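DPSA (Streptomyces coelicolor, PDB 4CY9) belongs to the Dps family of ferritin-like proteins and probably oxidises and stores iron within a dodecameric shell, with DNA binding also ascribed to it. Local coordinates at residues G18-V23 with G131-A136; A72-A77 with P135-L140. All blocks are in the same frame, centred on the assembly; numbering follows the deposited sequence. Where two conformers were deposited one is given.

Overall arrangement
Both contacts lie at one end of the four-helix bundle typical of ferritin-like proteins, their centres about 8 Å apart and on the same side of the chain's centre. Contact 1 joins helix 14-44 to the link between helices 105-133 and 135-158; contact 2 joins the end of helix 50-77 to the start of helix 135-158. Along the chain 18-23 comes first, then 72-77, and both contacts finish on the overlapping segments 131-136 and 135-140, sharing P135 and A136. A salt bridge from R74 NH2 to D134 OD2, 2.7 Å long, ties them together. Both also touch a second subunit, so this bundle end is part of the dodecamer's interfaces.

Contact 1 (G18-V23 with G131-A136); sequences GRLIGV and GKIDPA
I133 packs against L20 and R19 of helix 14-44, and the CB of D134 completes the contact at L20 CD2. The apolar part is made of aliphatic branches. L20 and I133 slide past one another in opposite directions, with L20 CD2 3.9 Å from I133 CG2 and L20 CB 4.0 Å from I133 CD1. In L20 CG stands anti to the backbone N (chi1 -174°), which carries CD2 on to D134, where it lies 3.9 Å from D134 CB; these two side chains meet at about a right angle. L20 also touches A130 and L78.

The second kind of contact is a cationic group against a methyl. In one of two conformers R19 NH1 comes within 3.7 Å of I133 CD1, so this exposed touch is less certain. A bend at chi3 (-76°) turns the guanidinium back toward I133, and NE forms a salt bridge with E15 one turn earlier in the same helix.

The polar bonds of segment 131-136 centre on D134. It occupies the N-cap position of helix 135-158, and its OD1 accepts a weak bond from A136 N at 3.1 Å. The same OD1 forms a salt bridge with R124 of a neighbouring subunit, while OD2 is hydrogen-bonded to T137 OG1 and forms a salt bridge with R74 NH2.

No hydrogen bond crosses between 18-23 and 131-136: helix 14-44 holds the break between the last two bundle helices mainly by apolar contact, and the buried carboxylate that caps the new helix, gripped by two arginines, probably stays ionised.

Contact 2 (A72-A77 with P135-L140); sequences AERIAA and PATEDL
The R74 guanidinium has T137 OG1 at its edge, close to the guanidinium plane, and the methyl of A136 close by, with A136 CB 3.5 Å from R74 NH2. R74 NE donates to T137 OG1 over 2.9 Å, with the hydroxyl oxygen only 8° out of that plane and an N-H...O angle of 167°, a nearly straight bond. With CG of R74 anti to the backbone N and a bend at chi2 (63°), the chain reaches across to the first turn of helix 135-158.

Segments 72-77 and 135-140 run antiparallel, their axes 11.7 Å apart, as helices of the ferritin four-helix bundle; the pair joins the C-terminal end of helix 50-77 to the beginning of helix 135-158. R74 and T137 have the nearest CA atoms, 7.5 Å apart. All the side-chain contacts between the two segments run through R74. One turn further along helix 135-158, L140 CD2 reaches R74 CB at 4.2 Å, a looser apolar touch.

T137 OG1 has D134 as a second partner, so arginine, threonine and aspartate are mutually linked. R74 NH2 also forms a salt bridge with E149 of a neighbouring subunit, whose side chain packs on A136 too.

Contact 1 (G18-V23 with G131-A136)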
# COMPACT_ATOMS: atom_id res chain seq x y z
N GLY A 18 -40.59 9.31 12.53
CA GLY A 18 -41.31 8.61 11.47
C GLY A 18 -41.38 9.49 10.22
O GLY A 18 -41.32 8.97 9.10
N ARG A 19 -41.65 10.80 10.39
CA ARG A 19 -41.74 11.57 9.15
C ARG A 19 -40.31 11.71 8.52
O ARG A 19 -40.25 11.64 7.31
CB ARG A 19 -42.33 12.96 9.36
CG ARG A 19 -43.81 12.87 9.73
CD ARG A 19 -44.29 14.30 10.11
NE ARG A 19 -43.90 14.82 11.43
CZ ARG A 19 -43.02 15.83 11.71
NH1 ARG A 19 -42.27 16.49 10.77
NH2 ARG A 19 -42.87 16.16 13.02
N LEU A 20 -39.29 11.78 9.33
CA LEU A 20 -37.85 11.83 8.72
C LEU A 20 -37.57 10.47 8.02
O LEU A 20 -36.95 10.50 6.95
CB LEU A 20 -36.86 12.14 9.89
CG LEU A 20 -35.43 12.34 9.32
CD1 LEU A 20 -35.36 13.41 8.19
CD2 LEU A 20 -34.59 12.81 10.52
N ILE A 21 -37.98 9.36 8.64
CA ILE A 21 -37.81 8.04 7.97
C ILE A 21 -38.49 8.08 6.60
O ILE A 21 -37.99 7.57 5.60
CB ILE A 21 -38.37 6.92 8.88
CG1 ILE A 21 -37.41 6.71 10.09
CG2 ILE A 21 -38.59 5.58 8.03
CD1 ILE A 21 -38.12 5.98 11.25
N GLY A 22 -39.74 8.60 6.53
CA GLY A 22 -40.42 8.67 5.20
C GLY A 22 -39.65 9.52 4.19
O GLY A 22 -39.60 9.12 3.01
N VAL A 23 -39.10 10.66 4.63
CA VAL A 23 -38.29 11.51 3.72
C VAL A 23 -37.07 10.68 3.23
O VAL A 23 -36.78 10.66 2.02
CB VAL A 23 -37.79 12.76 4.48
CG1 VAL A 23 -36.72 13.58 3.71
CG2 VAL A 23 -39.08 13.61 4.70
N GLY A 131 -33.72 19.50 8.41
CA GLY A 131 -33.18 20.55 9.25
C GLY A 131 -34.22 20.89 10.34
O GLY A 131 -33.77 21.27 11.45
N LYS A 132 -35.49 20.64 10.08
CA LYS A 132 -36.53 20.96 11.16
C LYS A 132 -36.61 19.85 12.20
O LYS A 132 -37.22 20.01 13.25
CB LYS A 132 -37.89 21.04 10.49
CG LYS A 132 -37.87 22.33 9.66
CD LYS A 132 -39.09 22.19 8.82
CE LYS A 132 -38.96 23.54 8.09
NZ LYS A 132 -40.28 23.68 7.47
N ILE A 133 -36.07 18.65 11.90
CA ILE A 133 -36.23 17.50 12.78
C ILE A 133 -34.92 17.12 13.48
O ILE A 133 -34.91 16.83 14.71
CB ILE A 133 -36.75 16.27 11.96
CG1 ILE A 133 -38.22 16.56 11.45
CG2 ILE A 133 -36.83 14.96 12.82
CD1 ILE A 133 -38.74 15.60 10.38
N ASP A 134 -33.81 17.09 12.75
CA ASP A 134 -32.56 16.56 13.34
C ASP A 134 -31.36 17.11 12.54
O ASP A 134 -31.14 16.66 11.39
CB ASP A 134 -32.62 15.04 13.10
CG ASP A 134 -31.27 14.40 13.44
OD1 ASP A 134 -30.56 14.92 14.31
OD2 ASP A 134 -31.00 13.36 12.87
N PRO A 135 -30.52 17.92 13.14
CA PRO A 135 -29.37 18.52 12.46
C PRO A 135 -28.36 17.41 12.05
O PRO A 135 -27.59 17.62 11.11
CB PRO A 135 -28.68 19.41 13.53
CG PRO A 135 -29.17 18.84 14.85
CD PRO A 135 -30.63 18.42 14.55
N ALA A 136 -28.29 16.26 12.72
CA ALA A 136 -27.30 15.28 12.29
C ALA A 136 -27.67 14.69 10.94
O ALA A 136 -26.81 14.47 10.08
CB ALA A 136 -27.21 14.14 13.36

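Contact 2 (A72-A77 with P135-L140)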
# COMPACT_ATOMS: atom_id res chain seq x y z
N ALA A 72 -29.47 4.62 4.15
CA ALA A 72 -30.15 3.42 4.69
C ALA A 72 -29.84 3.18 6.17
O ALA A 72 -30.75 2.84 6.93
CB ALA A 72 -29.70 2.15 3.86
N GLU A 73 -28.55 3.29 6.55
CA GLU A 73 -28.20 2.99 7.94
C GLU A 73 -28.74 4.13 8.86
O GLU A 73 -28.99 3.88 10.02
CB GLU A 73 -26.68 2.87 8.10
CG GLU A 73 -26.39 1.49 7.38
CD GLU A 73 -24.94 0.97 7.67
OE1 GLU A 73 -24.11 1.86 8.00
OE2 GLU A 73 -24.67 -0.15 7.29
N ARG A 74 -28.94 5.32 8.27
CA ARG A 74 -29.51 6.41 9.14
C ARG A 74 -31.01 6.12 9.34
O ARG A 74 -31.55 6.29 10.47
CB ARG A 74 -29.35 7.77 8.40
CG ARG A 74 -29.87 8.92 9.32
CD ARG A 74 -28.94 8.94 10.60
NE ARG A 74 -29.36 10.11 11.46
CZ ARG A 74 -28.84 10.26 12.70
NH1 ARG A 74 -27.96 9.35 13.16
NH2 ARG A 74 -29.28 11.29 13.45
N ILE A 75 -31.67 5.62 8.31
CA ILE A 75 -33.08 5.14 8.51
C ILE A 75 -33.14 4.10 9.61
O ILE A 75 -34.00 4.14 10.51
CB ILE A 75 -33.60 4.50 7.21
CG1 ILE A 75 -33.94 5.65 6.17
CG2 ILE A 75 -34.92 3.73 7.52
CD1 ILE A 75 -34.16 5.13 4.70
N ALA A 76 -32.19 3.13 9.57
CA ALA A 76 -32.25 2.07 10.57
C ALA A 76 -31.95 2.61 11.98
O ALA A 76 -32.68 2.27 12.96
CB ALA A 76 -31.16 0.98 10.18
N ALA A 77 -31.00 3.57 12.11
CA ALA A 77 -30.69 4.16 13.43
C ALA A 77 -31.92 4.96 13.94
O ALA A 77 -32.17 4.98 15.13
CB ALA A 77 -29.48 5.08 13.29
N PRO A 135 -30.52 17.92 13.14
CA PRO A 135 -29.37 18.52 12.46
C PRO A 135 -28.36 17.41 12.05
O PRO A 135 -27.59 17.62 11.11
CB PRO A 135 -28.68 19.41 13.53
CG PRO A 135 -29.17 18.84 14.85
CD PRO A 135 -30.63 18.42 14.55
N ALA A 136 -28.29 16.26 12.72
CA ALA A 136 -27.30 15.28 12.29
C ALA A 136 -27.67 14.69 10.94
O ALA A 136 -26.81 14.47 10.08
CB ALA A 136 -27.21 14.14 13.36
N THR A 137 -29.00 14.46 10.72
CA THR A 137 -29.42 13.93 9.42
C THR A 137 -29.32 15.02 8.38
O THR A 137 -28.96 14.77 7.23
CB THR A 137 -30.89 13.42 9.50
OG1 THR A 137 -30.96 12.36 10.49
CG2 THR A 137 -31.35 12.86 8.08
N GLU A 138 -29.71 16.27 8.77
CA GLU A 138 -29.55 17.36 7.81
C GLU A 138 -28.09 17.49 7.33
O GLU A 138 -27.86 17.62 6.13
CB GLU A 138 -29.94 18.66 8.55
CG GLU A 138 -29.93 19.87 7.55
CD GLU A 138 -30.04 21.21 8.30
OE1 GLU A 138 -29.71 21.27 9.48
OE2 GLU A 138 -30.38 22.23 7.69
N ASP A 139 -27.16 17.36 8.25
CA ASP A 139 -25.75 17.50 7.85
C ASP A 139 -25.39 16.37 6.87
O ASP A 139 -24.58 16.62 5.93
CB ASP A 139 -24.93 17.43 9.15
CG ASP A 139 -23.47 17.50 8.93
OD1 ASP A 139 -22.95 18.48 8.48
OD2 ASP A 139 -22.76 16.53 9.16
N LEU A 140 -25.80 15.16 7.12
CA LEU A 140 -25.42 14.05 6.20
C LEU A 140 -25.97 14.41 4.80
O LEU A 140 -25.21 14.31 3.76
CB LEU A 140 -26.16 12.79 6.68
CG LEU A 140 -26.08 11.59 5.68
CD1 LEU A 140 -24.58 11.13 5.58
CD2 LEU A 140 -26.95 10.42 6.23